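Long-range contacts in NMB1025 protein (Neisseria meningitidis serogroup B, PDB 3KJJ), which is of unknown function but belongs to the YjgF/RutC family, whose better-studied members include enamine/imine deaminases: residues B[45-50]-B[112-117]; B[36-41]-B[51-56]. All coordinates share one frame; numbering follows the deposited sequence. Where two conformers were deposited one is given.

How the contacts relate
From the N terminus, the chain leaves strand 29-32 and runs through the loop 36-41 into helix 43-60, whose first half supplies 45-50 and whose middle supplies 51-56. Contact 2 closes the short loop, only nine residues lying between its segments, and folds 36-41 back over the helix. Contact 1 closes a far longer one: strand 68-75, helix 81-91 and strand 99-104 all intervene before 112-117 enters strand 114-121. The segments alternate along the chain, so the two closures cross. They share the helix and meet directly, D49 bonding to E38 and N39, while P37 packs against Q46 and V114. Loop, helix and sheet are thus tied together.

Contact 1. Residues B[45-50]-B[112-117]; sequences EQTADV and WRVEIK
Q46 reaches from the helix to the turn that leads into strand 114-121, where its OE1 accepts a hydrogen bond from the backbone N of R113 at 2.8 Å. The donor lies in the plane of the glutamine carbonyl, and the N-H...O angle is 153°, somewhat bent. A long amide suits this place because it can answer backbone groups on both its ends: NE2 donates to the carbonyl oxygens of E111 and G40, which together fix the rotation of the amide. CG and the rest of the chain are extended, giving the span needed. R113 lays CB and CG against OE1, both at 3.3 Å, while its guanidinium turns away to a salt bridge with D80.

Beyond this polar end the contact is apolar. V114 holds CG1 between its backbone N and carbonyl carbon (chi1 64°), and this methyl lies 3.9 Å from Q46 CB and 3.8 Å from T47 OG1. The threonine hydroxyl is bonded to the carbonyl of A43 one helical turn back, so a polar atom can sit in this buried place. One turn on, V50 crosses I116 at a slant, its CG1 3.8 Å from I116 CD1. Compact beta-branched residues fit well here, where the short axes of 45-50 and 114-117 come within 8.5 Å and diverge by 27°. The carbonyl oxygen of V114 is buried without a partner in the model.

Further out, M84 of helix 81-91 touches T47 and I116, and I73 of strand 68-75 backs V114 and I116. E115 and K117 point to the other face of the sheet, where a second subunit packs. Helix 43-60 lies on one face of the mixed sheet, as in the alpha+beta fold of the YjgF family.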
ATOM      1  N   GLU B  45      -4.011 -21.462  10.198  1.00 22.72           N
ATOM      2  CA  GLU B  45      -3.253 -21.325  11.442  1.00 22.76           C
ATOM      3  C   GLU B  45      -2.402 -20.059  11.405  1.00 18.65           C
ATOM      4  O   GLU B  45      -2.376 -19.299  12.360  1.00 16.82           O
ATOM      5  CB  GLU B  45      -2.388 -22.563  11.698  1.00 24.06           C
ATOM      6  CG  GLU B  45      -3.183 -23.783  12.181  1.00 31.87           C
ATOM      7  CD  GLU B  45      -2.426 -25.109  12.038  1.00 35.72           C
ATOM      8  OE1 GLU B  45      -1.201 -25.098  11.779  1.00 34.02           O
ATOM      9  OE2 GLU B  45      -3.069 -26.172  12.187  1.00 36.71           O
ATOM     10  N   GLN B  46      -1.734 -19.827  10.283  1.00 18.20           N
ATOM     11  CA  GLN B  46      -0.890 -18.651  10.128  1.00 18.66           C
ATOM     12  C   GLN B  46      -1.704 -17.362  10.057  1.00 16.92           C
ATOM     13  O   GLN B  46      -1.310 -16.347  10.644  1.00 18.88           O
ATOM     14  CB  GLN B  46       0.031 -18.806   8.918  1.00 16.84           C
ATOM     15  CG  GLN B  46       1.137 -19.833   9.176  1.00 21.29           C
ATOM     16  CD  GLN B  46       2.149 -19.897   8.057  1.00 21.75           C
ATOM     17  OE1 GLN B  46       1.996 -19.233   7.033  1.00 17.25           O
ATOM     18  NE2 GLN B  46       3.198 -20.693   8.250  1.00 22.30           N
ATOM     19  N   THR B  47      -2.852 -17.416   9.382  1.00 16.03           N
ATOM     20  CA  THR B  47      -3.733 -16.251   9.281  1.00 16.58           C
ATOM     21  C   THR B  47      -4.189 -15.855  10.694  1.00 15.14           C
ATOM     22  O   THR B  47      -4.150 -14.673  11.046  1.00 17.38           O
ATOM     23  CB  THR B  47      -4.932 -16.477   8.302  1.00 17.14           C
ATOM     24  OG1 THR B  47      -4.441 -16.794   6.986  1.00 18.95           O
ATOM     25  CG2 THR B  47      -5.800 -15.221   8.196  1.00 22.02           C
ATOM     26  N   ALA B  48      -4.590 -16.848  11.494  1.00 17.87           N
ATOM     27  CA  ALA B  48      -5.020 -16.618  12.877  1.00 18.87           C
ATOM     28  C   ALA B  48      -3.934 -15.911  13.680  1.00 17.32           C
ATOM     29  O   ALA B  48      -4.214 -14.930  14.361  1.00 18.15           O
ATOM     30  CB  ALA B  48      -5.410 -17.926  13.558  1.00 17.99           C
ATOM     31  N   ASP B  49      -2.709 -16.421  13.609  1.00 19.56           N
ATOM     32  CA  ASP B  49      -1.590 -15.827  14.342  1.00 18.26           C
ATOM     33  C   ASP B  49      -1.321 -14.378  13.937  1.00 14.66           C
ATOM     34  O   ASP B  49      -1.029 -13.534  14.796  1.00 15.84           O
ATOM     35  CB  ASP B  49      -0.308 -16.642  14.170  1.00 22.15           C
ATOM     36  CG  ASP B  49       0.860 -16.041  14.942  1.00 14.46           C
ATOM     37  OD1 ASP B  49       0.890 -16.190  16.173  1.00 23.04           O
ATOM     38  OD2 ASP B  49       1.734 -15.413  14.314  1.00 24.62           O
ATOM     39  N   VAL B  50      -1.417 -14.110  12.636  1.00 12.62           N
ATOM     40  CA  VAL B  50      -1.132 -12.795  12.064  1.00 12.99           C
ATOM     41  C   VAL B  50      -2.203 -11.801  12.526  1.00 12.08           C
ATOM     42  O   VAL B  50      -1.879 -10.686  12.927  1.00 12.00           O
ATOM     43  CB  VAL B  50      -1.011 -12.873  10.512  1.00 11.61           C
ATOM     44  CG1 VAL B  50      -1.223 -11.527   9.846  1.00 14.67           C
ATOM     45  CG2 VAL B  50       0.381 -13.443  10.117  1.00 12.21           C
ATOM     46  N   TRP B 112       6.343 -19.043   5.192  1.00 19.69           N
ATOM     47  CA  TRP B 112       5.283 -18.051   5.417  1.00 19.23           C
ATOM     48  C   TRP B 112       4.295 -18.061   4.262  1.00 20.14           C
ATOM     49  O   TRP B 112       4.667 -17.841   3.109  1.00 22.35           O
ATOM     50  CB  TRP B 112       5.846 -16.640   5.576  1.00 21.32           C
ATOM     51  CG  TRP B 112       6.743 -16.415   6.764  1.00 19.71           C
ATOM     52  CD1 TRP B 112       6.894 -17.215   7.866  1.00 23.22           C
ATOM     53  CD2 TRP B 112       7.575 -15.270   6.982  1.00 21.38           C
ATOM     54  NE1 TRP B 112       7.795 -16.649   8.740  1.00 20.13           N
ATOM     55  CE2 TRP B 112       8.221 -15.452   8.226  1.00 22.97           C
ATOM     56  CE3 TRP B 112       7.847 -14.110   6.237  1.00 22.53           C
ATOM     57  CZ2 TRP B 112       9.127 -14.517   8.743  1.00 21.34           C
ATOM     58  CZ3 TRP B 112       8.738 -13.176   6.756  1.00 23.49           C
ATOM     59  CH2 TRP B 112       9.371 -13.389   7.999  1.00 22.73           C
ATOM     60  N   ARG B 113       3.027 -18.285   4.584  1.00 18.59           N
ATOM     61  CA  ARG B 113       1.982 -18.423   3.575  0.50 18.83           C
ATOM     62  C   ARG B 113       1.112 -17.171   3.477  1.00 17.83           C
ATOM     63  O   ARG B 113       0.322 -17.026   2.532  1.00 18.21           O
ATOM     64  CB  ARG B 113       1.128 -19.660   3.875  0.50 19.31           C
ATOM     65  CG  ARG B 113       1.950 -20.913   4.160  0.50 20.14           C
ATOM     66  CD  ARG B 113       1.217 -22.160   3.750  0.50 23.87           C
ATOM     67  NE  ARG B 113       0.924 -22.163   2.321  0.50 19.01           N
ATOM     68  CZ  ARG B 113       1.687 -22.743   1.402  0.50 21.19           C
ATOM     69  NH1 ARG B 113       1.331 -22.702   0.127  0.50 18.62           N
ATOM     70  NH2 ARG B 113       2.796 -23.376   1.761  0.50 18.92           N
ATOM     71  N   VAL B 114       1.266 -16.269   4.457  1.00 16.62           N
ATOM     72  CA  VAL B 114       0.467 -15.036   4.531  1.00 15.02           C
ATOM     73  C   VAL B 114       1.198 -13.900   5.260  1.00 16.21           C
ATOM     74  O   VAL B 114       1.979 -14.130   6.186  1.00 16.53           O
ATOM     75  CB  VAL B 114      -0.947 -15.296   5.164  1.00 16.75           C
ATOM     76  CG1 VAL B 114      -0.824 -15.762   6.640  1.00  9.51           C
ATOM     77  CG2 VAL B 114      -1.867 -14.074   5.029  1.00 12.26           C
ATOM     78  N   GLU B 115       0.951 -12.680   4.800  1.00 13.81           N
ATOM     79  CA  GLU B 115       1.447 -11.470   5.432  1.00 13.35           C
ATOM     80  C   GLU B 115       0.352 -10.429   5.247  1.00 12.00           C
ATOM     81  O   GLU B 115      -0.196 -10.291   4.157  1.00 11.67           O
ATOM     82  CB  GLU B 115       2.771 -11.015   4.785  1.00 13.93           C
ATOM     83  CG  GLU B 115       3.406  -9.763   5.400  1.00 20.45           C
ATOM     84  CD  GLU B 115       4.839  -9.510   4.926  1.00 20.35           C
ATOM     85  OE1 GLU B 115       5.490 -10.445   4.413  1.00 20.65           O
ATOM     86  OE2 GLU B 115       5.326  -8.373   5.080  1.00 23.10           O
ATOM     87  N   ILE B 116       0.014  -9.707   6.311  1.00 14.01           N
ATOM     88  CA  ILE B 116      -1.058  -8.711   6.222  1.00 13.72           C
ATOM     89  C   ILE B 116      -0.551  -7.355   6.692  1.00 14.51           C
ATOM     90  O   ILE B 116       0.014  -7.232   7.792  1.00 12.86           O
ATOM     91  CB  ILE B 116      -2.328  -9.143   7.001  1.00 15.47           C
ATOM     92  CG1 ILE B 116      -2.829 -10.501   6.495  1.00 16.39           C
ATOM     93  CG2 ILE B 116      -3.428  -8.068   6.899  1.00 13.33           C
ATOM     94  CD1 ILE B 116      -4.010 -11.099   7.280  1.00 13.36           C
ATOM     95  N   LYS B 117      -0.754  -6.361   5.829  1.00 13.68           N
ATOM     96  CA  LYS B 117      -0.329  -4.987   6.041  1.00 16.69           C
ATOM     97  C   LYS B 117      -1.548  -4.105   6.272  1.00 15.47           C
ATOM     98  O   LYS B 117      -2.423  -4.003   5.411  1.00 18.94           O
ATOM     99  CB  LYS B 117       0.441  -4.494   4.817  1.00 14.21           C
ATOM    100  CG  LYS B 117       0.909  -3.036   4.888  1.00 19.26           C
ATOM    101  CD  LYS B 117       2.299  -2.941   5.453  1.00 29.19           C
ATOM    102  CE  LYS B 117       2.983  -1.691   4.962  1.00 28.22           C
ATOM    103  NZ  LYS B 117       4.170  -1.373   5.806  1.00 21.10           N
TER

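Contact 2. Residues B[36-41]-B[51-56]; sequences VPENGE and LAQIDR
Q53 and V36 form the one direct hydrogen bond between 36-41 and 51-56: NE2 of Q53 donates to the carbonyl oxygen of V36 at 2.8 Å, with an N-H...O angle of 166°. The acceptor lies close to the amide plane of the glutamine, but the donor is tilted 33° from the plane of the valine carbonyl. NE2 of Q53 also donates to D49 OD2, one turn earlier, so both protons of this amide are used. Glutamine suits the place because its other end can accept as well: OE1 receives a bond from a water, at 2.7 Å, that itself accepts from the backbone N of V36. The amide thus reads both polar atoms of V36, one directly and one through solvent.

Stacking brings in E38. Its extended chain carries the carboxylate over the Q53 amide, the two planes only 11° apart and E38 OE2 3.8 Å from Q53 CD.

Charge is handled by water. E38 OE2 and R56 NH2 stay 4.2 Å apart, beyond a salt bridge, yet two waters join them, each donating to OE2 at 2.6 Å and accepting from NH2. The long arginine folds back at chi3, so that A52 O and Q53 CA lie against one guanidinium face, toward its rim. Both charged residues are exposed, which suits a pair linked through solvent.

The chemistry implies a firm attachment at the buried amide, with a softer, solvent-mediated electrostatic link at the surface that probably adds modestly to it.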
ATOM      1  N   VAL B  36       3.720 -11.122   9.811  1.00 16.28           N
ATOM      2  CA  VAL B  36       4.037 -12.432   9.269  1.00 16.72           C
ATOM      3  C   VAL B  36       3.835 -13.469  10.376  1.00 18.92           C
ATOM      4  O   VAL B  36       3.874 -13.125  11.553  1.00 18.33           O
ATOM      5  CB  VAL B  36       5.499 -12.481   8.753  1.00 17.24           C
ATOM      6  CG1 VAL B  36       5.689 -11.519   7.583  1.00 19.79           C
ATOM      7  CG2 VAL B  36       6.480 -12.163   9.872  1.00 22.93           C
ATOM      8  N   PRO B  37       3.619 -14.739  10.002  1.00 19.51           N
ATOM      9  CA  PRO B  37       3.331 -15.786  10.974  1.00 19.41           C
ATOM     10  C   PRO B  37       4.484 -15.992  11.946  1.00 21.48           C
ATOM     11  O   PRO B  37       5.640 -16.015  11.533  1.00 18.89           O
ATOM     12  CB  PRO B  37       3.161 -17.036  10.104  1.00 17.89           C
ATOM     13  CG  PRO B  37       2.901 -16.533   8.748  1.00 17.91           C
ATOM     14  CD  PRO B  37       3.640 -15.262   8.628  1.00 19.88           C
ATOM     15  N   GLU B  38       4.155 -16.110  13.231  1.00 23.65           N
ATOM     16  CA  GLU B  38       5.120 -16.484  14.264  1.00 24.69           C
ATOM     17  C   GLU B  38       4.809 -17.891  14.759  1.00 24.07           C
ATOM     18  O   GLU B  38       5.621 -18.506  15.455  1.00 21.91           O
ATOM     19  CB  GLU B  38       5.076 -15.494  15.436  1.00 26.55           C
ATOM     20  CG  GLU B  38       5.765 -14.163  15.151  1.00 27.01           C
ATOM     21  CD  GLU B  38       5.608 -13.144  16.282  1.00 29.07           C
ATOM     22  OE1 GLU B  38       6.429 -12.208  16.348  1.00 32.76           O
ATOM     23  OE2 GLU B  38       4.668 -13.269  17.096  1.00 28.42           O
ATOM     24  N   ASN B  39       3.626 -18.379  14.380  1.00 23.93           N
ATOM     25  CA  ASN B  39       3.087 -19.667  14.787  1.00 25.43           C
ATOM     26  C   ASN B  39       2.255 -20.246  13.645  1.00 25.07           C
ATOM     27  O   ASN B  39       1.781 -19.508  12.782  1.00 24.58           O
ATOM     28  CB  ASN B  39       2.185 -19.497  16.015  1.00 25.91           C
ATOM     29  CG  ASN B  39       2.952 -19.098  17.261  1.00 31.16           C
ATOM     30  OD1 ASN B  39       3.700 -19.894  17.826  1.00 24.28           O
ATOM     31  ND2 ASN B  39       2.751 -17.862  17.709  1.00 20.98           N
ATOM     32  N   GLY B  40       2.077 -21.565  13.641  1.00 24.52           N
ATOM     33  CA  GLY B  40       1.185 -22.216  12.686  1.00 24.73           C
ATOM     34  C   GLY B  40       1.883 -22.666  11.419  1.00 25.14           C
ATOM     35  O   GLY B  40       2.918 -22.113  11.038  1.00 23.37           O
ATOM     36  N   GLU B  41       1.303 -23.678  10.778  1.00 30.14           N
ATOM     37  CA  GLU B  41       1.816 -24.235   9.532  1.00 31.07           C
ATOM     38  C   GLU B  41       0.840 -23.997   8.374  1.00 29.79           C
ATOM     39  O   GLU B  41       1.250 -23.583   7.288  1.00 29.50           O
ATOM     40  CB  GLU B  41       2.077 -25.735   9.693  1.00 34.75           C
ATOM     41  CG  GLU B  41       3.346 -26.220   9.016  1.00 41.83           C
ATOM     42  CD  GLU B  41       4.542 -26.193   9.950  1.00 48.02           C
ATOM     43  OE1 GLU B  41       5.452 -25.360   9.732  1.00 46.68           O
ATOM     44  OE2 GLU B  41       4.568 -27.001  10.908  1.00 51.82           O
ATOM     45  N   LEU B  51      -3.467 -12.227  12.482  1.00 14.40           N
ATOM     46  CA  LEU B  51      -4.567 -11.395  12.975  1.00 15.35           C
ATOM     47  C   LEU B  51      -4.484 -11.109  14.486  1.00 14.34           C
ATOM     48  O   LEU B  51      -4.865 -10.023  14.928  1.00 16.86           O
ATOM     49  CB  LEU B  51      -5.931 -11.946  12.536  1.00 13.56           C
ATOM     50  CG  LEU B  51      -6.142 -12.010  11.006  1.00 14.44           C
ATOM     51  CD1 LEU B  51      -7.388 -12.793  10.631  1.00 15.62           C
ATOM     52  CD2 LEU B  51      -6.175 -10.620  10.351  1.00 12.64           C
ATOM     53  N   ALA B  52      -3.955 -12.056  15.265  1.00 15.30           N
ATOM     54  CA  ALA B  52      -3.744 -11.861  16.710  1.00 16.28           C
ATOM     55  C   ALA B  52      -2.660 -10.827  17.020  1.00 15.62           C
ATOM     56  O   ALA B  52      -2.832  -9.977  17.899  1.00 14.60           O
ATOM     57  CB  ALA B  52      -3.445 -13.207  17.417  1.00 19.90           C
ATOM     58  N   GLN B  53      -1.565 -10.877  16.265  1.00 17.09           N
ATOM     59  CA  GLN B  53      -0.553  -9.818  16.278  1.00 16.08           C
ATOM     60  C   GLN B  53      -1.138  -8.457  15.948  1.00 13.70           C
ATOM     61  O   GLN B  53      -0.848  -7.465  16.630  1.00 13.99           O
ATOM     62  CB  GLN B  53       0.544 -10.120  15.258  1.00 18.71           C
ATOM     63  CG  GLN B  53       1.429 -11.296  15.604  1.00 15.40           C
ATOM     64  CD  GLN B  53       2.438 -11.560  14.511  1.00 10.99           C
ATOM     65  OE1 GLN B  53       3.269 -10.716  14.211  1.00 16.16           O
ATOM     66  NE2 GLN B  53       2.354 -12.735  13.897  1.00 14.90           N
ATOM     67  N   ILE B  54      -1.952  -8.402  14.893  1.00 14.32           N
ATOM     68  CA  ILE B  54      -2.549  -7.142  14.480  1.00 13.03           C
ATOM     69  C   ILE B  54      -3.383  -6.562  15.616  1.00 15.13           C
ATOM     70  O   ILE B  54      -3.245  -5.370  15.938  1.00 15.35           O
ATOM     71  CB  ILE B  54      -3.322  -7.261  13.131  1.00 15.87           C
ATOM     72  CG1 ILE B  54      -2.314  -7.329  11.971  1.00 10.52           C
ATOM     73  CG2 ILE B  54      -4.265  -6.076  12.946  1.00 17.18           C
ATOM     74  CD1 ILE B  54      -2.852  -7.887  10.648  1.00 10.81           C
ATOM     75  N   ASP B  55      -4.198  -7.419  16.239  1.00 15.53           N
ATOM     76  CA  ASP B  55      -4.982  -7.062  17.421  1.00 18.79           C
ATOM     77  C   ASP B  55      -4.082  -6.444  18.495  1.00 17.51           C
ATOM     78  O   ASP B  55      -4.405  -5.402  19.047  1.00 15.34           O
ATOM     79  CB  ASP B  55      -5.706  -8.281  18.008  1.00 19.15           C
ATOM     80  CG  ASP B  55      -6.902  -8.733  17.174  1.00 22.86           C
ATOM     81  OD1 ASP B  55      -7.429  -7.940  16.363  1.00 21.50           O
ATOM     82  OD2 ASP B  55      -7.330  -9.895  17.358  1.00 21.03           O
ATOM     83  N   ARG B  56      -2.947  -7.081  18.762  1.00 18.22           N
ATOM     84  CA  ARG B  56      -2.047  -6.634  19.825  1.00 18.30           C
ATOM     85  C   ARG B  56      -1.415  -5.279  19.499  1.00 16.04           C
ATOM     86  O   ARG B  56      -1.374  -4.399  20.359  1.00 16.80           O
ATOM     87  CB  ARG B  56      -0.995  -7.696  20.166  1.00 18.19           C
ATOM     88  CG  ARG B  56      -1.550  -8.897  20.948  1.00 20.87           C
ATOM     89  CD  ARG B  56      -0.441  -9.763  21.581  1.00 20.21           C
ATOM     90  NE  ARG B  56       0.507 -10.291  20.594  1.00 17.41           N
ATOM     91  CZ  ARG B  56       0.334 -11.419  19.902  1.00 23.95           C
ATOM     92  NH1 ARG B  56      -0.760 -12.148  20.076  1.00 16.25           N
ATOM     93  NH2 ARG B  56       1.258 -11.818  19.024  1.00 22.79           N
TER
HETATM   94  O   HOH W   1       5.047 -10.078  12.283  1.00 16.71           O
HETATM   95  O   HOH W   2       2.263 -14.183  17.699  1.00 21.64           O
HETATM   96  O   HOH W   3       3.988 -10.976  17.981  1.00 29.82           O